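Local structure of alpha-/beta-galactoside alpha-2,3-sialyltransferase (Photobacterium phosphoreum, 2ZWI) at residues N82-A86 with I159-S163. The protein is an alpha/beta-galactoside alpha-2,3-sialyltransferase, a GT-B-type glycosyltransferase that probably transfers sialic acid to galactosides and here holds cytidine monophosphate. Sequence-based numbering, arbitrary orientation.
Sequences NTLWA and IYGFS
Ile-159 packs its branched side chain against the type I beta turn from Thr-83 to Ala-86, which carries the chain from strand 74-82, part of the seven-stranded parallel sheet in one half of this GT-B fold, into helix 86-98. The opposing segment, 159-163, leaves helix 156-159 on its way to strand 168-172, so this largely apolar contact, with five of its six touching residues buried, joins two connections of the same half. In Ile-159, CG1 is rotated between the backbone N and the carbonyl carbon (chi1 69°); CG1 and CD1 thereby run along Thr-83 CG2, each about 4.0 Å from it, while CG2, beside the backbone N, faces Ala-86 CB at 4.1 Å. Thr-83 O comes within 3.5 Å of Ile-159 CB and also closes the turn by accepting a hydrogen bond from Ala-86 N.

Thr-83 CG2, anti to the backbone N, also sits over one face of the Tyr-160 ring in a CH-pi contact, 4.2 Å from the centroid and 20° off the normal. It is displaced toward the rim, nearest CE1. The phenol OH of Tyr-160 is hydrogen-bonded to Asp-111; separately, Tyr-170 OH bonds both Ile-159 O and Phe-162 N. Ala-86 CB meets the Phe-162 ring obliquely, 3.9 Å from CE2, and Phe-109 of strand 104-110 touches both residues. Just before the turn, Asn-82 forms an Asx motif, its ND2 hydrogen-bonded to Asp-10 and Asp-112: Trp-85 N donates to Asn-82 OD1 at 3.1 Å, a fairly straight bond (160°) arriving from above the carbonyl plane.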
# COMPACT_ATOMS: atom_id res chain seq x y z
N ASN A 82 7.33 5.32 2.92
CA ASN A 82 6.57 4.12 3.22
C ASN A 82 6.55 3.99 4.75
O ASN A 82 7.61 3.92 5.37
CB ASN A 82 7.29 2.94 2.54
CG ASN A 82 6.71 1.59 2.89
OD1 ASN A 82 6.46 1.28 4.05
ND2 ASN A 82 6.51 0.75 1.87
N THR A 83 5.37 3.97 5.35
CA THR A 83 5.22 3.95 6.81
C THR A 83 5.97 2.78 7.48
O THR A 83 6.76 3.00 8.39
CB THR A 83 3.73 3.97 7.22
OG1 THR A 83 3.06 5.02 6.50
CG2 THR A 83 3.59 4.23 8.71
N LEU A 84 5.75 1.55 7.02
CA LEU A 84 6.47 0.40 7.57
C LEU A 84 7.99 0.62 7.51
O LEU A 84 8.72 0.30 8.44
CB LEU A 84 6.10 -0.89 6.82
CG LEU A 84 6.64 -2.22 7.38
CD1 LEU A 84 6.09 -2.48 8.79
CD2 LEU A 84 6.28 -3.34 6.43
N TRP A 85 8.45 1.19 6.40
CA TRP A 85 9.85 1.44 6.14
C TRP A 85 10.23 2.89 6.46
O TRP A 85 11.04 3.50 5.76
CB TRP A 85 10.17 1.08 4.69
CG TRP A 85 10.04 -0.39 4.45
CD1 TRP A 85 9.08 -1.02 3.70
CD2 TRP A 85 10.87 -1.41 4.99
NE1 TRP A 85 9.29 -2.38 3.74
CE2 TRP A 85 10.38 -2.65 4.52
CE3 TRP A 85 12.00 -1.41 5.82
CZ2 TRP A 85 10.97 -3.87 4.85
CZ3 TRP A 85 12.60 -2.62 6.15
CH2 TRP A 85 12.08 -3.83 5.67
N ALA A 86 9.65 3.43 7.53
CA ALA A 86 9.98 4.78 7.98
C ALA A 86 11.49 4.95 8.19
O ALA A 86 11.99 6.07 8.16
CB ALA A 86 9.22 5.11 9.27
N ILE A 159 6.59 4.34 14.04
CA ILE A 159 6.25 4.65 12.65
C ILE A 159 5.07 5.62 12.55
O ILE A 159 5.06 6.47 11.66
CB ILE A 159 6.07 3.38 11.78
CG1 ILE A 159 4.81 2.59 12.17
CG2 ILE A 159 7.32 2.50 11.87
CD1 ILE A 159 4.57 1.34 11.32
N TYR A 160 4.11 5.54 13.48
CA TYR A 160 3.02 6.52 13.53
C TYR A 160 3.28 7.71 14.48
O TYR A 160 2.35 8.45 14.84
CB TYR A 160 1.67 5.85 13.82
CG TYR A 160 1.11 5.04 12.66
CD1 TYR A 160 0.65 5.68 11.50
CD2 TYR A 160 1.04 3.65 12.72
CE1 TYR A 160 0.14 4.94 10.42
CE2 TYR A 160 0.51 2.90 11.66
CZ TYR A 160 0.06 3.56 10.51
OH TYR A 160 -0.45 2.84 9.45
N GLY A 161 4.54 7.91 14.87
CA GLY A 161 4.86 8.89 15.91
C GLY A 161 5.63 10.12 15.48
O GLY A 161 6.06 10.90 16.33
N PHE A 162 5.78 10.32 14.17
CA PHE A 162 6.62 11.40 13.63
C PHE A 162 5.99 12.80 13.71
O PHE A 162 6.71 13.80 13.70
CB PHE A 162 7.01 11.13 12.17
CG PHE A 162 8.12 10.13 12.00
CD1 PHE A 162 9.40 10.54 11.63
CD2 PHE A 162 7.88 8.76 12.19
CE1 PHE A 162 10.44 9.62 11.47
CE2 PHE A 162 8.91 7.82 12.02
CZ PHE A 162 10.19 8.25 11.66
N SER A 163 4.65 12.88 13.77
CA SER A 163 3.99 14.20 13.88
C SER A 163 4.34 14.94 15.19
O SER A 163 4.10 16.15 15.32
CB SER A 163 2.48 14.10 13.67
OG SER A 163 1.81 13.62 14.83